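Local structure of CurJ (Moorea producens 3L, 5TZ6) at residues S56-A61 against V92-T97; F103-I108 against V133-K138; G193-Q198 against I225-L230; Q160-A165 against V188-G193. The protein acts as the dehydratase domain of a curacin polyketide synthase module, probably removing water from a polyketide intermediate by vinylogous dehydration, and is here an inactive variant. The protein carries 1 engineered substitution. All coordinates share one frame; numbering follows the deposited sequence.

Along the chain, interactions 1 and 2 both close before interaction 4, and interaction 3 comes last. Two clusters result, in two regions of HotDog ancestry on opposite sides of the chain's centre. Interactions 1 and 2 have centres 8 Å apart and lie on strands 90-99 and 102-110, which are neighbours in the sheet, with V95 N probably hydrogen-bonded to Q106 O at 2.9 Å. Interactions 3 and 4 lie 6 Å apart between centres, share G193 and use neighbouring strands 185-190 and 194-200. Between the clusters, centres are 29 to 34 Å apart and no atoms touch. The spacing fits a double hot-dog dehydratase, of which only the first cluster touches the second subunit.

Interaction 1 (S56-A61 against V92-T97); sequences SLLLAA and VQVVLT
L57, L58 and A61 of the helix meet V92 and V94 of the strand through aliphatic carbon alone. V94 is the hub, because its two methyls are divided between the two leucines. CD2 of L57 comes within 3.8 Å of V94 CG2, the two side chains sliding past each other in opposite directions. The same CD2 is 3.9 Å from V92 CG1, so one methyl bridges two valines that alternate residues bring to the same face of the strand. L57 can reach them because its CG stands opposite the backbone N (chi1 -178°). L58 crosses V94 at a slant, its CD2 3.6 Å from V94 CG1. One turn after L58, A61 CB adds a looser contact at 4.4 Å from that same V94 CG1.

This is the hot-dog packing of a long helix against a curved antiparallel sheet. The short axes of 56-61 and 92-97 approach to 10.0 Å at 56°, and every touching residue is buried.

The polar links are of another kind and keep to the backbone or lead outward. Within the helix, A60 N bonds to S56 O at 3.0 Å, and S56 OG is held by L213 O. On the strand, Q93 and V95 point away from the helix: Q93 OE1 hydrogen-bonds S18 OG of the second subunit, and V95 packs on L20 of that subunit.

Interaction 2 (F103-I108 against V133-K138); sequences FSFQVI and VHATGK
A classic beta bulge, with H134 and A135 both facing V107, interrupts this antiparallel pairing of two neighbouring strands in the hot-dog sheet. V107 O takes both bulge amides. H134 N approaches it nearly along the C=O axis at 2.6 Å, and A135 N meets a lone pair in the carbonyl plane at 3.1 Å. The H134 ring is fixed from outside the segments, its NE2 bonded to S109 OG and its ND1 to Q80 O.

Further along, F105 and G137 form a hydrogen-bonded pair, with F105 N 2.8 Å from G137 O. With chi1 at 70°, CG of F105 lies between its own N and carbonyl carbon, and the ring swings across the opposite strand, much as in the aromatic rescue of glycine. Any CB on G137 would collide with F105 CZ. Loss of the F105 ring, as with an alanine here, would probably leave the G137 backbone uncovered and a gap beside A135, whose CB is 4.2 Å from F105 CE1. On the other sheet face, Q106 CG lies alongside T136 CG2, and I108 packs on V133. The G137 CA sits over the F105 ring face as a CH-pi contact, 3.7 Å from the centroid and 29° off the normal.

Interaction 3 (G193-Q198 against I225-L230); sequences GEVLCQ and IIALVL
G193 begins the contact by offering its backbone to L228: the carbonyl C of G193 is 4.2 Å from L228 CD2. G193 has a positive phi of 61°, which favours glycine, just ahead of strand 194-200. E194 sets out away from the loop; its OE2 hydrogen-bonds Y262 OH. Its backbone still takes part, as E194 C lies 3.8 Å from the same L228 CD2.

V195 then points at the loop and carries most of the strand's share. Its CB is 3.8 Å from L228 CD2, with the two side chains lying aslant, and its CG1 is slightly farther from that methyl. The other branch, CG2, stands opposite the backbone N and touches A227 CB at 3.8 Å. V195 thus meets L228 with CB and CG1, and A227 with CG2.

The partners are presented by a turn in which 225-227 have helical backbone angles and L228 N bonds to I225 O at 2.9 Å. Beyond the segments, A227 also packs on I167 and L228 on F275. The contact is apolar packing of the second HotDog region, where the loop after helix 215-223, a helix that brings D219 to the ligand pocket, lies on one face of the antiparallel sheet.

Interaction 4 (Q160-A165 against V188-G193); sequences QKIDSA and VWLGEG
Q160 and L190 form an antiparallel hydrogen-bonded pair, Q160 N to L190 O at 3.0 Å and L190 N to Q160 O at 2.9 Å, where strands 160-162 and 188-190 run at 140° to each other and I162 N adds a bond to V188 O.

On the sheet face of Q160, I162, V188 and L190, I162 spans two partners. Its CG1 lies between its backbone N and carbonyl carbon (chi1 84°), and from there CG1 comes within 3.8 Å of V188 CG1 while CD1 reaches L190 CD1 at 3.7 Å. Replacing I162 with an alanine would probably strip V188 and L190 of this shared apolar cover and open a gap beside both. On the other face, K161 and W189 extend side by side in the same direction, with NZ of K161 4.0 Å from W189 CZ2. A water accepts from K161 NZ at 2.7 Å, accepts from V188 N and donates to I162 O, tying the two strands together; Q187 OE1 also holds that NZ.

D163, at the N-cap of helix 164-173, accepts at OD1 from A165 N at 3.0 Å. Strand 160-162, which this helix follows in the chain, is an outermost strand of the antiparallel hot-dog sheet within this chain.

Interaction 1 (S56-A61 against V92-T97)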
loop_
_atom_site.group_PDB
_atom_site.type_symbol
_atom_site.label_atom_id
_atom_site.label_comp_id
_atom_site.label_asym_id
_atom_site.label_seq_id
_atom_site.Cartn_x
_atom_site.Cartn_y
_atom_site.Cartn_z
ATOM N N SER A 56 -18.158 -0.007 -9.333
ATOM C CA SER A 56 -17.993 1.238 -8.588
ATOM C C SER A 56 -16.574 1.365 -8.027
ATOM O O SER A 56 -15.979 2.454 -8.039
ATOM C CB SER A 56 -19.055 1.301 -7.485
ATOM O OG SER A 56 -18.807 2.346 -6.569
ATOM N N LEU A 57 -15.993 0.246 -7.584
ATOM C CA LEU A 57 -14.633 0.252 -7.051
ATOM C C LEU A 57 -13.617 0.621 -8.126
ATOM O O LEU A 57 -12.668 1.379 -7.868
ATOM C CB LEU A 57 -14.314 -1.115 -6.447
ATOM C CG LEU A 57 -12.957 -1.339 -5.781
ATOM C CD1 LEU A 57 -12.749 -0.366 -4.638
ATOM C CD2 LEU A 57 -12.866 -2.773 -5.277
ATOM N N LEU A 58 -13.802 0.102 -9.342
ATOM C CA LEU A 58 -12.873 0.456 -10.410
ATOM C C LEU A 58 -13.040 1.912 -10.817
ATOM O O LEU A 58 -12.055 2.586 -11.124
ATOM C CB LEU A 58 -13.051 -0.475 -11.602
ATOM C CG LEU A 58 -12.461 -1.853 -11.294
ATOM C CD1 LEU A 58 -13.167 -2.955 -12.069
ATOM C CD2 LEU A 58 -10.964 -1.852 -11.578
ATOM N N LEU A 59 -14.272 2.427 -10.823
ATOM C CA LEU A 59 -14.420 3.859 -11.060
ATOM C C LEU A 59 -13.646 4.662 -10.022
ATOM O O LEU A 59 -13.022 5.679 -10.354
ATOM C CB LEU A 59 -15.895 4.263 -11.068
ATOM C CG LEU A 59 -16.746 3.689 -12.205
ATOM C CD1 LEU A 59 -18.147 4.294 -12.195
ATOM C CD2 LEU A 59 -16.079 3.898 -13.547
ATOM N N ALA A 60 -13.666 4.225 -8.760
ATOM C CA ALA A 60 -12.855 4.908 -7.752
ATOM C C ALA A 60 -11.371 4.883 -8.120
ATOM O O ALA A 60 -10.711 5.933 -8.178
ATOM C CB ALA A 60 -13.082 4.283 -6.378
ATOM N N ALA A 61 -10.826 3.687 -8.376
ATOM C CA ALA A 61 -9.414 3.590 -8.744
ATOM C C ALA A 61 -9.089 4.511 -9.916
ATOM O O ALA A 61 -8.126 5.293 -9.875
ATOM C CB ALA A 61 -9.062 2.138 -9.079
ATOM N N VAL A 92 -9.531 -6.586 -0.138
ATOM C CA VAL A 92 -9.808 -6.518 -1.566
ATOM C C VAL A 92 -8.787 -5.602 -2.216
ATOM O O VAL A 92 -8.550 -4.486 -1.735
ATOM C CB VAL A 92 -11.234 -6.014 -1.842
ATOM C CG1 VAL A 92 -11.456 -5.858 -3.334
ATOM C CG2 VAL A 92 -12.242 -6.975 -1.246
ATOM N N GLN A 93 -8.188 -6.070 -3.306
ATOM C CA GLN A 93 -7.202 -5.303 -4.047
ATOM C C GLN A 93 -7.627 -5.191 -5.502
ATOM O O GLN A 93 -8.189 -6.135 -6.075
ATOM C CB GLN A 93 -5.818 -5.934 -3.975
ATOM C CG GLN A 93 -5.191 -5.954 -2.601
ATOM C CD GLN A 93 -3.851 -6.658 -2.616
ATOM O OE1 GLN A 93 -3.593 -7.495 -3.483
ATOM N NE2 GLN A 93 -2.980 -6.307 -1.676
ATOM N N VAL A 94 -7.395 -4.008 -6.067
ATOM C CA VAL A 94 -7.451 -3.770 -7.501
ATOM C C VAL A 94 -6.024 -3.743 -8.020
ATOM O O VAL A 94 -5.188 -2.973 -7.524
ATOM C CB VAL A 94 -8.174 -2.453 -7.822
ATOM C CG1 VAL A 94 -8.172 -2.205 -9.325
ATOM C CG2 VAL A 94 -9.595 -2.489 -7.282
ATOM N N VAL A 95 -5.747 -4.562 -9.026
ATOM C CA VAL A 95 -4.416 -4.685 -9.603
ATOM C C VAL A 95 -4.503 -4.227 -11.049
ATOM O O VAL A 95 -5.265 -4.796 -11.844
ATOM C CB VAL A 95 -3.877 -6.120 -9.508
ATOM C CG1 VAL A 95 -2.423 -6.171 -9.945
ATOM C CG2 VAL A 95 -4.034 -6.647 -8.085
ATOM N N LEU A 96 -3.750 -3.181 -11.374
ATOM C CA LEU A 96 -3.747 -2.564 -12.693
ATOM C C LEU A 96 -2.400 -2.826 -13.362
ATOM O O LEU A 96 -1.354 -2.405 -12.856
ATOM C CB LEU A 96 -4.018 -1.061 -12.591
ATOM C CG LEU A 96 -5.305 -0.566 -11.929
ATOM C CD1 LEU A 96 -5.409 0.941 -12.069
ATOM C CD2 LEU A 96 -6.530 -1.243 -12.535
ATOM N N THR A 97 -2.438 -3.502 -14.505
ATOM C CA THR A 97 -1.267 -3.768 -15.313
ATOM C C THR A 97 -1.277 -2.813 -16.492
ATOM O O THR A 97 -2.278 -2.769 -17.226
ATOM C CB THR A 97 -1.265 -5.210 -15.808
ATOM O OG1 THR A 97 -1.160 -6.092 -14.688
ATOM C CG2 THR A 97 -0.068 -5.454 -16.765
#

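Interaction 2 (F103-I108 against V133-K138)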
loop_
_atom_site.group_PDB
_atom_site.type_symbol
_atom_site.label_atom_id
_atom_site.label_comp_id
_atom_site.label_asym_id
_atom_site.label_seq_id
_atom_site.Cartn_x
_atom_site.Cartn_y
_atom_site.Cartn_z
ATOM N N PHE A 103 -5.270 0.054 -18.818
ATOM C CA PHE A 103 -4.822 -0.869 -17.786
ATOM C C PHE A 103 -5.691 -2.114 -17.858
ATOM O O PHE A 103 -6.918 -2.011 -17.874
ATOM C CB PHE A 103 -4.946 -0.265 -16.380
ATOM C CG PHE A 103 -4.067 0.927 -16.138
ATOM C CD1 PHE A 103 -2.735 0.767 -15.798
ATOM C CD2 PHE A 103 -4.587 2.208 -16.200
ATOM C CE1 PHE A 103 -1.926 1.866 -15.563
ATOM C CE2 PHE A 103 -3.790 3.308 -15.961
ATOM C CZ PHE A 103 -2.454 3.137 -15.642
ATOM N N SER A 104 -5.072 -3.284 -17.886
ATOM C CA SER A 104 -5.810 -4.495 -17.571
ATOM C C SER A 104 -5.952 -4.573 -16.058
ATOM O O SER A 104 -5.025 -4.242 -15.319
ATOM C CB SER A 104 -5.098 -5.732 -18.117
ATOM O OG SER A 104 -3.707 -5.667 -17.835
ATOM N N PHE A 105 -7.124 -4.960 -15.586
ATOM C CA PHE A 105 -7.354 -4.967 -14.155
ATOM C C PHE A 105 -7.846 -6.330 -13.705
ATOM O O PHE A 105 -8.583 -7.023 -14.424
ATOM C CB PHE A 105 -8.368 -3.874 -13.729
ATOM C CG PHE A 105 -9.773 -4.148 -14.173
ATOM C CD1 PHE A 105 -10.586 -5.019 -13.449
ATOM C CD2 PHE A 105 -10.287 -3.544 -15.309
ATOM C CE1 PHE A 105 -11.890 -5.291 -13.860
ATOM C CE2 PHE A 105 -11.595 -3.804 -15.723
ATOM C CZ PHE A 105 -12.394 -4.682 -14.998
ATOM N N GLN A 106 -7.431 -6.686 -12.489
ATOM C CA GLN A 106 -8.008 -7.781 -11.723
ATOM C C GLN A 106 -8.405 -7.258 -10.348
ATOM O O GLN A 106 -7.577 -6.677 -9.641
ATOM C CB GLN A 106 -7.019 -8.941 -11.572
ATOM C CG GLN A 106 -6.744 -9.695 -12.853
ATOM C CD GLN A 106 -5.753 -10.823 -12.656
ATOM O OE1 GLN A 106 -4.568 -10.588 -12.414
ATOM N NE2 GLN A 106 -6.237 -12.062 -12.758
ATOM N N VAL A 107 -9.663 -7.460 -9.974
ATOM C CA VAL A 107 -10.139 -7.238 -8.616
ATOM C C VAL A 107 -10.177 -8.585 -7.908
ATOM O O VAL A 107 -10.950 -9.477 -8.299
ATOM C CB VAL A 107 -11.528 -6.579 -8.596
ATOM C CG1 VAL A 107 -12.005 -6.429 -7.162
ATOM C CG2 VAL A 107 -11.506 -5.227 -9.294
ATOM N N ILE A 108 -9.356 -8.706 -6.854
ATOM C CA ILE A 108 -9.155 -9.938 -6.097
ATOM C C ILE A 108 -9.388 -9.649 -4.616
ATOM O O ILE A 108 -9.462 -8.498 -4.189
ATOM C CB ILE A 108 -7.743 -10.530 -6.290
ATOM C CG1 ILE A 108 -6.703 -9.680 -5.561
ATOM C CG2 ILE A 108 -7.395 -10.637 -7.768
ATOM C CD1 ILE A 108 -5.320 -10.285 -5.589
ATOM N N VAL A 133 -10.385 -14.222 -7.486
ATOM C CA VAL A 133 -10.571 -13.167 -8.477
ATOM C C VAL A 133 -12.063 -12.895 -8.619
ATOM O O VAL A 133 -12.857 -13.815 -8.868
ATOM C CB VAL A 133 -9.943 -13.553 -9.826
ATOM C CG1 VAL A 133 -10.170 -12.455 -10.848
ATOM C CG2 VAL A 133 -8.457 -13.826 -9.656
ATOM N N HIS A 134 -12.450 -11.633 -8.450
ATOM C CA HIS A 134 -13.849 -11.249 -8.512
ATOM C C HIS A 134 -14.210 -10.438 -9.740
ATOM O O HIS A 134 -15.388 -10.414 -10.117
ATOM C CB HIS A 134 -14.229 -10.450 -7.259
ATOM C CG HIS A 134 -13.888 -11.155 -5.987
ATOM N ND1 HIS A 134 -14.357 -12.418 -5.692
ATOM C CD2 HIS A 134 -13.114 -10.785 -4.939
ATOM C CE1 HIS A 134 -13.893 -12.792 -4.513
ATOM N NE2 HIS A 134 -13.136 -11.820 -4.036
ATOM N N ALA A 135 -13.240 -9.793 -10.384
ATOM C CA ALA A 135 -13.578 -9.133 -11.639
ATOM C C ALA A 135 -12.314 -8.940 -12.450
ATOM O O ALA A 135 -11.229 -8.782 -11.896
ATOM C CB ALA A 135 -14.279 -7.786 -11.404
ATOM N N THR A 136 -12.459 -8.975 -13.767
ATOM C CA THR A 136 -11.332 -8.757 -14.654
ATOM C C THR A 136 -11.802 -7.898 -15.809
ATOM O O THR A 136 -12.996 -7.846 -16.114
ATOM C CB THR A 136 -10.755 -10.085 -15.161
ATOM O OG1 THR A 136 -11.782 -10.823 -15.829
ATOM C CG2 THR A 136 -10.265 -10.907 -13.997
ATOM N N GLY A 137 -10.859 -7.212 -16.444
ATOM C CA GLY A 137 -11.205 -6.525 -17.676
ATOM C C GLY A 137 -10.180 -5.458 -18.019
ATOM O O GLY A 137 -9.035 -5.524 -17.593
ATOM N N LYS A 138 -10.636 -4.470 -18.787
ATOM C CA LYS A 138 -9.785 -3.409 -19.300
ATOM C C LYS A 138 -10.355 -2.056 -18.889
ATOM O O LYS A 138 -11.564 -1.894 -18.740
ATOM C CB LYS A 138 -9.662 -3.535 -20.829
ATOM C CG LYS A 138 -9.217 -2.305 -21.583
ATOM C CD LYS A 138 -8.588 -2.722 -22.904
ATOM C CE LYS A 138 -9.573 -3.534 -23.744
ATOM N NZ LYS A 138 -10.284 -2.724 -24.767
#

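Interaction 3 (G193-Q198 against I225-L230)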
loop_
_atom_site.group_PDB
_atom_site.type_symbol
_atom_site.label_atom_id
_atom_site.label_comp_id
_atom_site.label_asym_id
_atom_site.label_seq_id
_atom_site.Cartn_x
_atom_site.Cartn_y
_atom_site.Cartn_z
ATOM N N GLY A 193 -40.085 -4.545 -25.284
ATOM C CA GLY A 193 -38.689 -4.900 -25.098
ATOM C C GLY A 193 -37.828 -3.805 -24.504
ATOM O O GLY A 193 -36.603 -3.854 -24.630
ATOM N N GLU A 194 -38.434 -2.811 -23.861
ATOM C CA GLU A 194 -37.703 -1.702 -23.267
ATOM C C GLU A 194 -38.386 -1.314 -21.962
ATOM O O GLU A 194 -39.582 -1.554 -21.778
ATOM C CB GLU A 194 -37.607 -0.506 -24.232
ATOM C CG GLU A 194 -38.948 0.109 -24.613
ATOM C CD GLU A 194 -38.912 0.805 -25.968
ATOM O OE1 GLU A 194 -39.971 0.877 -26.632
ATOM O OE2 GLU A 194 -37.824 1.267 -26.377
ATOM N N VAL A 195 -37.617 -0.720 -21.054
ATOM C CA VAL A 195 -38.124 -0.330 -19.745
ATOM C C VAL A 195 -37.466 0.978 -19.329
ATOM O O VAL A 195 -36.278 1.199 -19.586
ATOM C CB VAL A 195 -37.874 -1.422 -18.683
ATOM C CG1 VAL A 195 -36.387 -1.567 -18.411
ATOM C CG2 VAL A 195 -38.624 -1.097 -17.394
ATOM N N LEU A 196 -38.247 1.832 -18.669
ATOM C CA LEU A 196 -37.786 3.107 -18.134
ATOM C C LEU A 196 -38.067 3.139 -16.640
ATOM O O LEU A 196 -39.226 3.055 -16.221
ATOM C CB LEU A 196 -38.474 4.282 -18.832
ATOM C CG LEU A 196 -38.273 5.659 -18.190
ATOM C CD1 LEU A 196 -36.897 6.210 -18.500
ATOM C CD2 LEU A 196 -39.357 6.636 -18.637
ATOM N N CYS A 197 -37.008 3.224 -15.843
ATOM C CA CYS A 197 -37.114 3.268 -14.393
ATOM C C CYS A 197 -36.786 4.667 -13.889
ATOM O O CYS A 197 -35.805 5.279 -14.325
ATOM C CB CYS A 197 -36.177 2.253 -13.743
ATOM S SG CYS A 197 -36.548 0.546 -14.162
ATOM N N GLN A 198 -37.622 5.173 -12.992
ATOM C CA GLN A 198 -37.288 6.336 -12.191
ATOM C C GLN A 198 -36.662 5.866 -10.888
ATOM O O GLN A 198 -37.190 4.954 -10.233
ATOM C CB GLN A 198 -38.514 7.189 -11.887
ATOM C CG GLN A 198 -38.156 8.416 -11.073
ATOM C CD GLN A 198 -39.358 9.244 -10.707
ATOM O OE1 GLN A 198 -40.266 8.768 -10.027
ATOM N NE2 GLN A 198 -39.373 10.491 -11.153
ATOM N N ILE A 225 -33.160 -4.816 -15.636
ATOM C CA ILE A 225 -33.436 -5.838 -16.642
ATOM C C ILE A 225 -34.455 -6.835 -16.127
ATOM O O ILE A 225 -35.175 -7.450 -16.922
ATOM C CB ILE A 225 -32.164 -6.585 -17.097
ATOM C CG1 ILE A 225 -31.878 -7.764 -16.170
ATOM C CG2 ILE A 225 -30.967 -5.641 -17.197
ATOM C CD1 ILE A 225 -31.475 -9.018 -16.915
ATOM N N ILE A 226 -34.556 -6.991 -14.808
ATOM C CA ILE A 226 -35.523 -7.927 -14.255
ATOM C C ILE A 226 -36.920 -7.584 -14.745
ATOM O O ILE A 226 -37.777 -8.467 -14.873
ATOM C CB ILE A 226 -35.455 -7.912 -12.716
ATOM C CG1 ILE A 226 -34.150 -8.545 -12.224
ATOM C CG2 ILE A 226 -36.686 -8.597 -12.112
ATOM C CD1 ILE A 226 -33.928 -9.961 -12.720
ATOM N N ALA A 227 -37.170 -6.304 -15.039
ATOM C CA ALA A 227 -38.501 -5.864 -15.443
ATOM C C ALA A 227 -38.895 -6.346 -16.831
ATOM O O ALA A 227 -40.071 -6.236 -17.193
ATOM C CB ALA A 227 -38.591 -4.337 -15.381
ATOM N N LEU A 228 -37.961 -6.891 -17.604
ATOM C CA LEU A 228 -38.278 -7.451 -18.908
ATOM C C LEU A 228 -38.455 -8.963 -18.880
ATOM O O LEU A 228 -38.673 -9.563 -19.936
ATOM C CB LEU A 228 -37.186 -7.084 -19.916
ATOM C CG LEU A 228 -36.783 -5.613 -19.950
ATOM C CD1 LEU A 228 -35.560 -5.425 -20.826
ATOM C CD2 LEU A 228 -37.934 -4.751 -20.453
ATOM N N VAL A 229 -38.359 -9.591 -17.707
ATOM C CA VAL A 229 -38.437 -11.045 -17.603
ATOM C C VAL A 229 -39.377 -11.460 -16.475
ATOM O O VAL A 229 -39.283 -12.577 -15.955
ATOM C CB VAL A 229 -37.035 -11.647 -17.395
ATOM C CG1 VAL A 229 -36.106 -11.227 -18.521
ATOM C CG2 VAL A 229 -36.477 -11.211 -16.058
ATOM N N LEU A 230 -40.293 -10.567 -16.089
ATOM C CA LEU A 230 -41.198 -10.874 -14.984
ATOM C C LEU A 230 -42.143 -12.023 -15.318
ATOM O O LEU A 230 -42.638 -12.701 -14.411
ATOM C CB LEU A 230 -42.001 -9.629 -14.598
ATOM C CG LEU A 230 -41.223 -8.473 -13.971
ATOM C CD1 LEU A 230 -42.132 -7.282 -13.729
ATOM C CD2 LEU A 230 -40.589 -8.931 -12.669
#

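Interaction 4 (Q160-A165 against V188-G193)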
loop_
_atom_site.group_PDB
_atom_site.type_symbol
_atom_site.label_atom_id
_atom_site.label_comp_id
_atom_site.label_asym_id
_atom_site.label_seq_id
_atom_site.Cartn_x
_atom_site.Cartn_y
_atom_site.Cartn_z
ATOM N N GLN A 160 -46.596 1.539 -19.960
ATOM C CA GLN A 160 -47.317 0.625 -19.072
ATOM C C GLN A 160 -46.672 0.688 -17.693
ATOM O O GLN A 160 -45.702 -0.017 -17.414
ATOM C CB GLN A 160 -47.333 -0.794 -19.621
ATOM C CG GLN A 160 -47.940 -1.784 -18.643
ATOM C CD GLN A 160 -47.906 -3.210 -19.142
ATOM O OE1 GLN A 160 -47.725 -3.459 -20.334
ATOM N NE2 GLN A 160 -48.078 -4.158 -18.229
ATOM N N LYS A 161 -47.226 1.521 -16.817
ATOM C CA LYS A 161 -46.732 1.602 -15.449
ATOM C C LYS A 161 -46.895 0.268 -14.729
ATOM O O LYS A 161 -47.923 -0.401 -14.855
ATOM C CB LYS A 161 -47.459 2.706 -14.682
ATOM C CG LYS A 161 -46.850 2.991 -13.323
ATOM C CD LYS A 161 -47.434 4.249 -12.706
ATOM C CE LYS A 161 -46.839 4.521 -11.333
ATOM N NZ LYS A 161 -45.365 4.730 -11.409
ATOM N N ILE A 162 -45.863 -0.127 -13.981
ATOM C CA ILE A 162 -45.927 -1.322 -13.150
ATOM C C ILE A 162 -45.236 -1.042 -11.821
ATOM O O ILE A 162 -44.385 -0.157 -11.707
ATOM C CB ILE A 162 -45.291 -2.558 -13.830
ATOM C CG1 ILE A 162 -43.783 -2.573 -13.626
ATOM C CG2 ILE A 162 -45.606 -2.575 -15.317
ATOM C CD1 ILE A 162 -43.096 -3.651 -14.425
ATOM N N ASP A 163 -45.624 -1.815 -10.809
ATOM C CA ASP A 163 -45.179 -1.581 -9.444
ATOM C C ASP A 163 -43.754 -2.076 -9.266
ATOM O O ASP A 163 -43.422 -3.201 -9.654
ATOM C CB ASP A 163 -46.107 -2.285 -8.455
ATOM C CG ASP A 163 -45.852 -1.880 -7.012
ATOM O OD1 ASP A 163 -44.793 -1.284 -6.720
ATOM O OD2 ASP A 163 -46.712 -2.182 -6.158
ATOM N N SER A 164 -42.912 -1.234 -8.672
ATOM C CA SER A 164 -41.535 -1.633 -8.431
ATOM C C SER A 164 -41.448 -2.878 -7.562
ATOM O O SER A 164 -40.459 -3.618 -7.649
ATOM C CB SER A 164 -40.770 -0.481 -7.781
ATOM O OG SER A 164 -41.436 -0.045 -6.610
ATOM N N ALA A 165 -42.474 -3.140 -6.749
ATOM C CA ALA A 165 -42.421 -4.284 -5.846
ATOM C C ALA A 165 -42.255 -5.582 -6.616
ATOM O O ALA A 165 -41.559 -6.496 -6.154
ATOM C CB ALA A 165 -43.685 -4.328 -4.985
ATOM N N VAL A 188 -41.584 2.403 -12.516
ATOM C CA VAL A 188 -41.232 1.548 -13.648
ATOM C C VAL A 188 -42.295 1.662 -14.730
ATOM O O VAL A 188 -43.491 1.519 -14.457
ATOM C CB VAL A 188 -41.055 0.080 -13.219
ATOM C CG1 VAL A 188 -40.585 -0.773 -14.398
ATOM C CG2 VAL A 188 -40.063 -0.011 -12.070
ATOM N N TRP A 189 -41.849 1.893 -15.964
ATOM C CA TRP A 189 -42.716 1.942 -17.134
ATOM C C TRP A 189 -42.202 0.945 -18.156
ATOM O O TRP A 189 -41.031 1.002 -18.547
ATOM C CB TRP A 189 -42.750 3.343 -17.742
ATOM C CG TRP A 189 -43.430 4.331 -16.881
ATOM C CD1 TRP A 189 -44.752 4.657 -16.891
ATOM C CD2 TRP A 189 -42.820 5.144 -15.877
ATOM N NE1 TRP A 189 -45.007 5.622 -15.948
ATOM C CE2 TRP A 189 -43.835 5.939 -15.312
ATOM C CE3 TRP A 189 -41.512 5.274 -15.400
ATOM C CZ2 TRP A 189 -43.586 6.852 -14.292
ATOM C CZ3 TRP A 189 -41.264 6.181 -14.388
ATOM C CH2 TRP A 189 -42.297 6.961 -13.844
ATOM N N LEU A 190 -43.068 0.038 -18.582
ATOM C CA LEU A 190 -42.712 -0.970 -19.566
ATOM C C LEU A 190 -43.167 -0.538 -20.951
ATOM O O LEU A 190 -44.235 0.073 -21.106
ATOM C CB LEU A 190 -43.335 -2.326 -19.228
ATOM C CG LEU A 190 -42.620 -3.225 -18.224
ATOM C CD1 LEU A 190 -43.424 -4.496 -18.029
ATOM C CD2 LEU A 190 -41.210 -3.558 -18.700
ATOM N N GLY A 191 -42.341 -0.858 -21.946
ATOM C CA GLY A 191 -42.654 -0.739 -23.351
ATOM C C GLY A 191 -42.442 -2.075 -24.040
ATOM O O GLY A 191 -42.490 -3.141 -23.418
ATOM N N GLU A 192 -42.173 -2.004 -25.338
ATOM C CA GLU A 192 -41.941 -3.211 -26.124
ATOM C C GLU A 192 -40.448 -3.538 -26.079
ATOM O O GLU A 192 -39.634 -2.899 -26.753
ATOM C CB GLU A 192 -42.443 -3.031 -27.550
ATOM C CG GLU A 192 -42.897 -4.337 -28.180
ATOM C CD GLU A 192 -43.746 -5.173 -27.231
ATOM O OE1 GLU A 192 -43.184 -5.748 -26.276
ATOM O OE2 GLU A 192 -44.975 -5.244 -27.433
ATOM N N GLY A 193 -40.085 -4.545 -25.284
ATOM C CA GLY A 193 -38.689 -4.900 -25.098
ATOM C C GLY A 193 -37.828 -3.805 -24.504
ATOM O O GLY A 193 -36.603 -3.854 -24.630
HETATM O O HOH W 1 -44.280 2.238 -11.037
#